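Local coordinates for protein K7 (Vaccinia virus WR, PDB 3JRV) that binds the human RNA helicase DDX3 and blocks IRF3 activation, and also suppresses NF-kappa-B signalling through TRAF6 and IRAK2, so dampening the innate response to infection, at residues Met132-Asp135 against Asn136-Ile139; Thr90-Asp94 against Gln95-Phe99; Lys115-Ser118 against Glu119-Gln123; Cys105-Ile108 against Thr109-Trp112. All blocks are in the same frame, centred on the assembly; numbering follows the deposited sequence.

Contact 1: residues Met132-Asp135 against Asn136-Ile139; sequences MTDD and NINI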
loop_
_atom_site.group_PDB
_atom_site.type_symbol
_atom_site.label_atom_id
_atom_site.label_comp_id
_atom_site.label_asym_id
_atom_site.label_seq_id
_atom_site.Cartn_x
_atom_site.Cartn_y
_atom_site.Cartn_z
HETATM N N MSE A 132 5.450 7.144 -6.758
HETATM C CA MSE A 132 4.268 7.911 -7.160
HETATM C C MSE A 132 4.727 9.145 -7.931
HETATM O O MSE A 132 4.526 10.284 -7.507
HETATM C CB MSE A 132 3.424 8.303 -5.930
HETATM C CG MSE A 132 2.801 7.081 -5.187
HETATM SE SE MSE A 132 1.966 5.586 -6.218
HETATM C CE MSE A 132 0.626 6.613 -7.159
ATOM N N THR A 133 5.309 8.910 -9.106
ATOM C CA THR A 133 5.571 9.991 -10.077
ATOM C C THR A 133 4.237 10.598 -10.493
ATOM O O THR A 133 3.179 9.967 -10.340
ATOM C CB THR A 133 6.201 9.415 -11.369
ATOM O OG1 THR A 133 5.341 8.402 -11.920
ATOM C CG2 THR A 133 7.538 8.766 -11.072
ATOM N N ASP A 134 4.281 11.744 -11.175
ATOM C CA ASP A 134 3.015 12.333 -11.656
ATOM C C ASP A 134 2.256 11.380 -12.589
ATOM O O ASP A 134 1.034 11.253 -12.504
ATOM C CB ASP A 134 3.282 13.687 -12.332
ATOM C CG ASP A 134 3.487 14.818 -11.336
ATOM O OD1 ASP A 134 2.938 14.727 -10.220
ATOM O OD2 ASP A 134 4.206 15.799 -11.665
ATOM N N ASP A 135 2.970 10.625 -13.422
ATOM C CA ASP A 135 2.262 9.705 -14.313
ATOM C C ASP A 135 1.598 8.583 -13.545
ATOM O O ASP A 135 0.458 8.190 -13.849
ATOM C CB ASP A 135 3.190 9.143 -15.404
ATOM C CG ASP A 135 2.435 8.417 -16.527
ATOM O OD1 ASP A 135 1.456 8.951 -17.121
ATOM O OD2 ASP A 135 2.848 7.278 -16.838
ATOM N N ASN A 136 2.300 8.074 -12.532
ATOM C CA ASN A 136 1.719 6.993 -11.764
ATOM C C ASN A 136 0.519 7.468 -10.941
ATOM O O ASN A 136 -0.448 6.751 -10.761
ATOM C CB ASN A 136 2.777 6.305 -10.886
ATOM C CG ASN A 136 3.655 5.374 -11.713
ATOM O OD1 ASN A 136 3.239 4.941 -12.802
ATOM N ND2 ASN A 136 4.832 5.036 -11.212
ATOM N N ILE A 137 0.638 8.659 -10.366
ATOM C CA ILE A 137 -0.511 9.288 -9.687
ATOM C C ILE A 137 -1.710 9.372 -10.620
ATOM O O ILE A 137 -2.822 8.988 -10.251
ATOM C CB ILE A 137 -0.158 10.679 -9.140
ATOM C CG1 ILE A 137 0.830 10.509 -7.992
ATOM C CG2 ILE A 137 -1.450 11.437 -8.720
ATOM C CD1 ILE A 137 1.378 11.841 -7.496
ATOM N N ASN A 138 -1.461 9.808 -11.859
ATOM C CA ASN A 138 -2.549 9.905 -12.815
ATOM C C ASN A 138 -3.139 8.548 -13.201
ATOM O O ASN A 138 -4.363 8.408 -13.285
ATOM C CB ASN A 138 -2.090 10.682 -14.036
ATOM C CG ASN A 138 -1.969 12.188 -13.725
ATOM O OD1 ASN A 138 -2.571 12.690 -12.750
ATOM N ND2 ASN A 138 -1.180 12.895 -14.505
ATOM N N ILE A 139 -2.266 7.554 -13.406
ATOM C CA ILE A 139 -2.729 6.214 -13.737
ATOM C C ILE A 139 -3.680 5.754 -12.606
ATOM O O ILE A 139 -4.750 5.205 -12.853
ATOM C CB ILE A 139 -1.555 5.233 -13.875
ATOM C CG1 ILE A 139 -0.832 5.510 -15.205
ATOM C CG2 ILE A 139 -2.071 3.762 -13.827
ATOM C CD1 ILE A 139 0.520 4.868 -15.287
HETATM O O HOH W 1 4.312 5.677 -15.163
HETATM O O HOH W 2 0.568 11.457 -16.947
#
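Thr-133 OG1 accepts the backbone N-H of Asn-136 at 3.1 Å. This is an N-cap: Thr-133 stands right before helix 134-148 of the Bcl-2-like fold. With chi1 at 56°, OG1 sits between the backbone N and the carbonyl carbon of its own residue, and from there it faces the first turn.

The backbone bonds of that turn follow. Ile-137 N reaches Thr-133 O at 2.9 Å and is almost straight, with an N-H...O angle of 176°. Asn-138 N binds Asp-134 O, and Ile-139 N binds Asp-135 O.

Other polar groups meet through side chains and water. The Asn-136 amide lies across the Thr-133 hydroxyl, but its ND2 is spent elsewhere, on Leu-131 O and Val-92 O. Asp-134 OD1 forms a salt bridge with Arg-23, and Asn-138 OD1 accepts a hydrogen bond from the same arginine. One water lies 2.7 Å from both Asp-135 OD2 and Asn-136 OD1. A second water donates to Asp-135 OD1 and takes only a weak bond from Asn-138 ND2.

The apolar contacts lie toward the protein interior. Met-132 is a selenomethionine, and its CB meets Ile-137 CG1 at 4.0 Å. Both side chains also pack on Ile-26 and Ile-27 of helix 26-42. The Met-132 chain is bent at chi2 and chi3. The bends carry its methyl CE under the first turn, 3.8 Å from Asn-136 O. The Ile-139 side chain also packs on Leu-98, and its CD1 lies 3.7 Å from Asp-135 OD2.

Contact 2: residues Thr90-Asp94 against Gln95-Phe99; sequences TKVHD and QESLF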
loop_
_atom_site.group_PDB
_atom_site.type_symbol
_atom_site.label_atom_id
_atom_site.label_comp_id
_atom_site.label_asym_id
_atom_site.label_seq_id
_atom_site.Cartn_x
_atom_site.Cartn_y
_atom_site.Cartn_z
ATOM N N THR A 90 11.903 3.264 -8.558
ATOM C CA THR A 90 12.178 4.211 -9.652
ATOM C C THR A 90 12.037 3.555 -11.018
ATOM O O THR A 90 12.068 4.253 -12.028
ATOM C CB THR A 90 13.601 4.835 -9.626
ATOM O OG1 THR A 90 14.579 3.800 -9.842
ATOM C CG2 THR A 90 13.877 5.575 -8.310
ATOM N N LYS A 91 11.836 2.242 -11.056
ATOM C CA LYS A 91 11.721 1.516 -12.323
ATOM C C LYS A 91 10.289 1.082 -12.643
ATOM O O LYS A 91 10.042 0.298 -13.580
ATOM C CB LYS A 91 12.695 0.322 -12.356
ATOM C CG LYS A 91 14.106 0.726 -11.957
ATOM C CD LYS A 91 14.819 1.504 -13.065
ATOM C CE LYS A 91 16.279 1.885 -12.732
ATOM N NZ LYS A 91 17.144 0.743 -12.322
ATOM N N VAL A 92 9.336 1.618 -11.880
ATOM C CA VAL A 92 7.933 1.208 -12.020
ATOM C C VAL A 92 7.202 2.258 -12.853
ATOM O O VAL A 92 7.017 3.404 -12.423
ATOM C CB VAL A 92 7.241 1.076 -10.619
ATOM C CG1 VAL A 92 5.757 0.797 -10.808
ATOM C CG2 VAL A 92 7.864 -0.090 -9.841
ATOM N N HIS A 93 6.857 1.874 -14.078
ATOM C CA HIS A 93 6.378 2.843 -15.061
ATOM C C HIS A 93 5.162 2.431 -15.884
ATOM O O HIS A 93 4.953 2.962 -16.983
ATOM C CB HIS A 93 7.531 3.228 -15.990
ATOM C CG HIS A 93 8.659 3.905 -15.279
ATOM N ND1 HIS A 93 8.494 5.078 -14.562
ATOM C CD2 HIS A 93 9.970 3.582 -15.183
ATOM C CE1 HIS A 93 9.644 5.402 -13.995
ATOM N NE2 HIS A 93 10.554 4.515 -14.361
ATOM N N ASP A 94 4.360 1.485 -15.406
ATOM C CA ASP A 94 3.155 1.126 -16.135
ATOM C C ASP A 94 2.101 0.676 -15.140
ATOM O O ASP A 94 2.435 0.375 -13.961
ATOM C CB ASP A 94 3.442 -0.001 -17.138
ATOM C CG ASP A 94 3.845 -1.322 -16.442
ATOM O OD1 ASP A 94 5.055 -1.544 -16.158
ATOM O OD2 ASP A 94 2.955 -2.142 -16.168
ATOM N N GLN A 95 0.849 0.646 -15.584
ATOM C CA GLN A 95 -0.255 0.413 -14.656
ATOM C C GLN A 95 -0.114 -0.939 -13.926
ATOM O O GLN A 95 -0.319 -1.021 -12.712
ATOM C CB GLN A 95 -1.611 0.488 -15.394
ATOM C CG GLN A 95 -2.798 0.244 -14.518
ATOM C CD GLN A 95 -4.075 0.573 -15.218
ATOM O OE1 GLN A 95 -4.215 1.672 -15.783
ATOM N NE2 GLN A 95 -5.013 -0.357 -15.197
ATOM N N GLU A 96 0.160 -2.016 -14.651
ATOM C CA GLU A 96 0.145 -3.324 -14.001
ATOM C C GLU A 96 1.274 -3.402 -12.968
ATOM O O GLU A 96 1.055 -3.893 -11.841
ATOM C CB GLU A 96 0.293 -4.499 -14.976
ATOM C CG GLU A 96 0.029 -5.864 -14.294
ATOM C CD GLU A 96 0.093 -7.083 -15.266
ATOM O OE1 GLU A 96 0.622 -6.915 -16.397
ATOM O OE2 GLU A 96 -0.356 -8.209 -14.892
ATOM N N SER A 97 2.453 -2.921 -13.345
ATOM C CA SER A 97 3.606 -2.920 -12.441
ATOM C C SER A 97 3.320 -2.037 -11.218
ATOM O O SER A 97 3.660 -2.397 -10.079
ATOM C CB SER A 97 4.876 -2.443 -13.167
ATOM O OG SER A 97 5.973 -2.638 -12.312
ATOM N N LEU A 98 2.666 -0.897 -11.441
ATOM C CA LEU A 98 2.371 0.015 -10.341
ATOM C C LEU A 98 1.427 -0.696 -9.351
ATOM O O LEU A 98 1.640 -0.639 -8.110
ATOM C CB LEU A 98 1.736 1.300 -10.903
ATOM C CG LEU A 98 1.170 2.279 -9.843
ATOM C CD1 LEU A 98 2.336 2.778 -8.955
ATOM C CD2 LEU A 98 0.498 3.453 -10.589
ATOM N N PHE A 99 0.332 -1.258 -9.870
ATOM C CA PHE A 99 -0.671 -1.900 -8.996
ATOM C C PHE A 99 -0.078 -3.110 -8.294
ATOM O O PHE A 99 -0.365 -3.346 -7.114
ATOM C CB PHE A 99 -1.981 -2.265 -9.706
ATOM C CG PHE A 99 -2.734 -1.093 -10.289
ATOM C CD1 PHE A 99 -2.342 0.218 -10.043
ATOM C CD2 PHE A 99 -3.882 -1.333 -11.044
ATOM C CE1 PHE A 99 -3.081 1.321 -10.607
ATOM C CE2 PHE A 99 -4.630 -0.250 -11.623
ATOM C CZ PHE A 99 -4.239 1.065 -11.368
HETATM O O HOH W 3 8.260 -2.348 -13.663
HETATM O O HOH W 4 0.380 -2.213 -17.584
#
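Val-92 CG1 packs tightly against the backbone of the first helical turn, 3.5 Å from Leu-98 CA. This methyl is anti to the valine N (chi1 174°), which turns it to the helix. It also meets Leu-98 CB at 4.1 Å. Leu-131 covers the same apolar patch, touching both Val-92 and Leu-98.

Asp-94 is the N-cap of helix 95-114, one of the long helices of the Bcl-2-like fold. Its OD2 accepts Ser-97 N at 3.0 Å. The bond is nearly straight (169°), but the N-H comes from above the carboxylate plane, 49° out of it. Asp-94 O takes Leu-98 N at 2.8 Å, the first main-chain bond of the helix. Side chain and carbonyl of one residue thus hold two successive N-H groups.

The solvent side is looser and is bridged by water. The Glu-96 side chain leads away from the loop. Its OE1 stays 5.3 Å from Asp-94 OD2, and the two like charges may repel weakly. Between loop and helix, one water donates to Asp-94 OD2 and accepts from Glu-96 N, at 2.9 Å from each.

Contact 3: residues Lys115-Ser118 against Glu119-Gln123; sequences KKIS and ESRFQ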
loop_
_atom_site.group_PDB
_atom_site.type_symbol
_atom_site.label_atom_id
_atom_site.label_comp_id
_atom_site.label_asym_id
_atom_site.label_seq_id
_atom_site.Cartn_x
_atom_site.Cartn_y
_atom_site.Cartn_z
ATOM N N LYS A 115 3.378 -11.335 11.953
ATOM C CA LYS A 115 4.587 -11.735 12.701
ATOM C C LYS A 115 4.852 -10.843 13.919
ATOM O O LYS A 115 5.957 -10.872 14.490
ATOM C CB LYS A 115 5.821 -11.684 11.780
ATOM C CG LYS A 115 5.789 -12.700 10.652
ATOM C CD LYS A 115 5.496 -14.126 11.111
ATOM C CE LYS A 115 5.350 -15.045 9.912
ATOM N NZ LYS A 115 5.818 -16.433 10.218
ATOM N N LYS A 116 3.866 -10.025 14.283
ATOM C CA LYS A 116 4.008 -9.062 15.397
ATOM C C LYS A 116 5.148 -8.042 15.179
ATOM O O LYS A 116 5.832 -7.584 16.138
ATOM C CB LYS A 116 4.144 -9.786 16.759
ATOM C CG LYS A 116 2.862 -10.491 17.201
ATOM C CD LYS A 116 3.024 -11.191 18.557
ATOM C CE LYS A 116 1.898 -12.197 18.792
ATOM N NZ LYS A 116 0.608 -11.469 19.012
ATOM N N ILE A 117 5.288 -7.614 13.923
ATOM C CA ILE A 117 6.257 -6.618 13.550
ATOM C C ILE A 117 5.511 -5.379 13.084
ATOM O O ILE A 117 4.551 -5.503 12.294
ATOM C CB ILE A 117 7.140 -7.126 12.413
ATOM C CG1 ILE A 117 8.072 -8.241 12.935
ATOM C CG2 ILE A 117 7.999 -5.994 11.923
ATOM C CD1 ILE A 117 8.794 -8.988 11.806
ATOM N N SER A 118 5.928 -4.202 13.543
ATOM C CA SER A 118 5.255 -2.959 13.134
ATOM C C SER A 118 6.225 -1.790 13.151
ATOM O O SER A 118 6.941 -1.560 12.150
ATOM C CB SER A 118 4.001 -2.678 14.007
ATOM O OG SER A 118 4.330 -2.564 15.384
ATOM N N GLU A 119 6.385 -1.128 14.305
ATOM C CA GLU A 119 7.145 0.104 14.353
ATOM C C GLU A 119 8.630 -0.049 14.026
ATOM O O GLU A 119 9.257 0.899 13.561
ATOM C CB GLU A 119 6.973 0.761 15.734
ATOM C CG GLU A 119 5.501 0.883 16.073
ATOM C CD GLU A 119 5.273 1.654 17.353
ATOM O OE1 GLU A 119 5.893 2.720 17.499
ATOM O OE2 GLU A 119 4.495 1.166 18.184
ATOM N N SER A 120 9.184 -1.236 14.256
ATOM C CA SER A 120 10.610 -1.447 14.021
ATOM C C SER A 120 10.933 -1.401 12.526
ATOM O O SER A 120 12.099 -1.236 12.154
ATOM C CB SER A 120 11.084 -2.782 14.632
ATOM O OG SER A 120 10.555 -3.851 13.859
ATOM N N ARG A 121 9.904 -1.448 11.675
ATOM C CA ARG A 121 10.110 -1.388 10.204
ATOM C C ARG A 121 9.490 -0.163 9.562
ATOM O O ARG A 121 9.403 -0.060 8.297
ATOM C CB ARG A 121 9.529 -2.641 9.521
ATOM C CG ARG A 121 10.127 -3.943 10.030
ATOM C CD ARG A 121 11.573 -4.112 9.646
ATOM N NE ARG A 121 11.888 -5.538 9.681
ATOM C CZ ARG A 121 12.027 -6.248 10.802
ATOM N NH1 ARG A 121 11.956 -5.653 11.996
ATOM N NH2 ARG A 121 12.274 -7.554 10.735
ATOM N N PHE A 122 9.108 0.800 10.394
ATOM C CA PHE A 122 8.723 2.091 9.807
ATOM C C PHE A 122 9.881 2.653 8.966
ATOM O O PHE A 122 11.089 2.441 9.255
ATOM C CB PHE A 122 8.371 3.119 10.886
ATOM C CG PHE A 122 7.083 2.862 11.632
ATOM C CD1 PHE A 122 6.056 2.081 11.104
ATOM C CD2 PHE A 122 6.858 3.557 12.820
ATOM C CE1 PHE A 122 4.841 1.930 11.786
ATOM C CE2 PHE A 122 5.635 3.420 13.507
ATOM C CZ PHE A 122 4.627 2.618 12.998
ATOM N N GLN A 123 9.499 3.398 7.929
ATOM C CA GLN A 123 10.451 4.114 7.058
ATOM C C GLN A 123 11.434 3.184 6.380
ATOM O O GLN A 123 12.611 3.538 6.238
ATOM C CB GLN A 123 11.165 5.255 7.809
ATOM C CG GLN A 123 10.185 6.315 8.336
ATOM C CD GLN A 123 10.882 7.394 9.152
ATOM O OE1 GLN A 123 11.917 7.132 9.772
ATOM N NE2 GLN A 123 10.283 8.579 9.230
#
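Ile-117 CG2 touches Arg-121 CG at 3.5 Å where the two side chains cross. The same methyl lies over one face of the guanidinium, 3.9 Å above its plane and offset toward the rim. Ile-117 CD1 reaches Arg-121 NH2 at 3.9 Å. The arginine chain is bent at chi2 (-68°), which folds the flat group back over the isoleucine.

The backbone holds this pairing in place. Arg-121 N donates to Ser-118 O at 3.0 Å, approaching from above the carbonyl plane, 38° out of it. That bond closes a short turn around the 3-10 segment 119-120. Phe-122 N then binds Glu-119 O, and Glu-119 CA lies over the centre of the Phe-122 ring, 3.6 Å above its plane.

Further out, Trp-112 forms a cation-pi contact with Arg-121. Tyr-7 meets the Phe-122 ring edge-to-face. The bound peptide also meets this ring edge-to-face, through an aromatic side chain, and makes hydrogen bonds with Gln-123, so the turn borders the ligand site.

The segment leaves helix 95-114 through a Schellman motif with Lys-116 at C-prime. Ile-117 O and the Ser-118 side chain then meet Asn-38, which fixes the turn beside helix 26-42 on the way to helix 128-131.

Contact 4: residues Cys105-Ile108 against Thr109-Trp112; sequences CAKI and TEHW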
loop_
_atom_site.group_PDB
_atom_site.type_symbol
_atom_site.label_atom_id
_atom_site.label_comp_id
_atom_site.label_asym_id
_atom_site.label_seq_id
_atom_site.Cartn_x
_atom_site.Cartn_y
_atom_site.Cartn_z
ATOM N N CYS A 105 3.610 -4.081 -1.493
ATOM C CA CYS A 105 3.829 -3.310 -0.268
ATOM C C CYS A 105 2.782 -3.706 0.775
ATOM O O CYS A 105 3.127 -3.843 1.966
ATOM C CB CYS A 105 3.769 -1.812 -0.539
ATOM S SG CYS A 105 5.205 -1.224 -1.422
ATOM N N ALA A 106 1.521 -3.856 0.359
ATOM C CA ALA A 106 0.454 -4.241 1.311
ATOM C C ALA A 106 0.737 -5.638 1.860
ATOM O O ALA A 106 0.516 -5.904 3.055
ATOM C CB ALA A 106 -0.907 -4.228 0.633
ATOM N N LYS A 107 1.146 -6.564 0.990
ATOM C CA LYS A 107 1.455 -7.923 1.470
ATOM C C LYS A 107 2.571 -7.880 2.489
ATOM O O LYS A 107 2.539 -8.669 3.462
ATOM C CB LYS A 107 1.775 -8.879 0.312
ATOM C CG LYS A 107 0.517 -9.210 -0.487
ATOM C CD LYS A 107 -0.361 -10.286 0.151
ATOM C CE LYS A 107 -0.145 -11.649 -0.508
ATOM N NZ LYS A 107 -1.434 -12.412 -0.623
ATOM N N ILE A 108 3.578 -7.043 2.263
ATOM C CA ILE A 108 4.729 -6.994 3.166
ATOM C C ILE A 108 4.263 -6.449 4.535
ATOM O O ILE A 108 4.575 -7.035 5.566
ATOM C CB ILE A 108 5.832 -6.096 2.628
ATOM C CG1 ILE A 108 6.481 -6.775 1.405
ATOM C CG2 ILE A 108 6.875 -5.782 3.713
ATOM C CD1 ILE A 108 7.275 -5.802 0.570
ATOM N N THR A 109 3.569 -5.308 4.554
ATOM C CA THR A 109 3.202 -4.750 5.862
ATOM C C THR A 109 2.146 -5.610 6.579
ATOM O O THR A 109 2.157 -5.701 7.816
ATOM C CB THR A 109 2.762 -3.288 5.777
ATOM O OG1 THR A 109 1.514 -3.207 5.072
ATOM C CG2 THR A 109 3.857 -2.480 5.074
ATOM N N GLU A 110 1.259 -6.280 5.848
ATOM C CA GLU A 110 0.338 -7.260 6.441
ATOM C C GLU A 110 1.137 -8.426 7.044
ATOM O O GLU A 110 0.871 -8.856 8.179
ATOM C CB GLU A 110 -0.580 -7.823 5.362
ATOM C CG GLU A 110 -1.417 -8.958 5.870
ATOM C CD GLU A 110 -2.390 -9.441 4.840
ATOM O OE1 GLU A 110 -1.953 -10.147 3.913
ATOM O OE2 GLU A 110 -3.587 -9.112 4.975
ATOM N N HIS A 111 2.137 -8.899 6.297
ATOM C CA HIS A 111 2.921 -10.057 6.738
ATOM C C HIS A 111 3.619 -9.691 8.057
ATOM O O HIS A 111 3.641 -10.497 9.013
ATOM C CB HIS A 111 3.957 -10.448 5.662
ATOM C CG HIS A 111 4.851 -11.571 6.089
ATOM N ND1 HIS A 111 4.399 -12.869 6.163
ATOM C CD2 HIS A 111 6.125 -11.587 6.546
ATOM C CE1 HIS A 111 5.355 -13.643 6.651
ATOM N NE2 HIS A 111 6.416 -12.892 6.891
ATOM N N TRP A 112 4.216 -8.497 8.093
ATOM C CA TRP A 112 4.862 -7.998 9.307
ATOM C C TRP A 112 3.832 -8.051 10.448
ATOM O O TRP A 112 4.114 -8.563 11.541
ATOM C CB TRP A 112 5.421 -6.586 9.117
ATOM C CG TRP A 112 6.643 -6.562 8.322
ATOM C CD1 TRP A 112 7.563 -7.587 8.218
ATOM C CD2 TRP A 112 7.204 -5.451 7.599
ATOM N NE1 TRP A 112 8.638 -7.178 7.470
ATOM C CE2 TRP A 112 8.430 -5.891 7.045
ATOM C CE3 TRP A 112 6.783 -4.144 7.356
ATOM C CZ2 TRP A 112 9.231 -5.068 6.249
ATOM C CZ3 TRP A 112 7.580 -3.317 6.552
ATOM C CH2 TRP A 112 8.798 -3.789 6.026
HETATM O O HOH W 5 0.812 -10.983 3.610
#
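Lys-107 O is gripped by two donors. His-111 N binds it at 2.9 Å, and a water donates to it at 2.9 Å. The water also donates to Glu-110 OE1, tying that carboxylate oxygen to the helix backbone. The other oxygen, OE2, forms a salt bridge with Arg-37 of helix 26-42. Lys-107 and Glu-110 run side by side, yet Lys-107 NZ stays 5.1 Å from Glu-110 OE1. The charged atoms are not in contact; a weak long-range attraction is possible.

The remaining backbone bonds are regular. Thr-109 N binds Cys-105 O, Glu-110 N binds Ala-106 O, and Trp-112 N binds Ile-108 O. The Thr-109 hydroxyl has its partner in the neighbouring helix, at Ile-34 O.

The main side-chain contact is between Ile-108 and Trp-112, one turn apart. Ile-108 CG2 sits over the six-membered ring, 3.5 Å from its centroid and 10° off the normal. This is a CH-pi contact. Chi1 of -70° sets CG1 opposite the carbonyl carbon and leaves the CG2 methyl on the side of the indole. The two side chains point the same way, and both touch Met-80 of helix 70-80.

Cys-105 and Thr-109 pack on an aromatic side chain of the bound peptide. The arrangement is that of a buried central helix in a Bcl-2-like helical bundle, here lining the site where the DDX3 peptide binds.

The four contacts follow in series, and none nests in or crosses another. Contact 2 comes first, where the loop after helix 70-80 turns into helix 95-114. Contact 4 lies further along that helix, its nearest atoms about 7 Å from contact 2. Contact 3 closes the turn after the helix and touches contact 4, since Ile-117 N meets Trp-112 O at 2.8 Å. Contact 1 then starts helix 134-148 and folds back onto contact 2, with Leu-98 packed on Met-132. Contacts 1 and 3 lie on opposite sides of the chain's centre, their own centres 27 Å apart. Helix 95-114 thus carries contacts 2 and 4 and leads into contact 3, while contact 1 returns to its start.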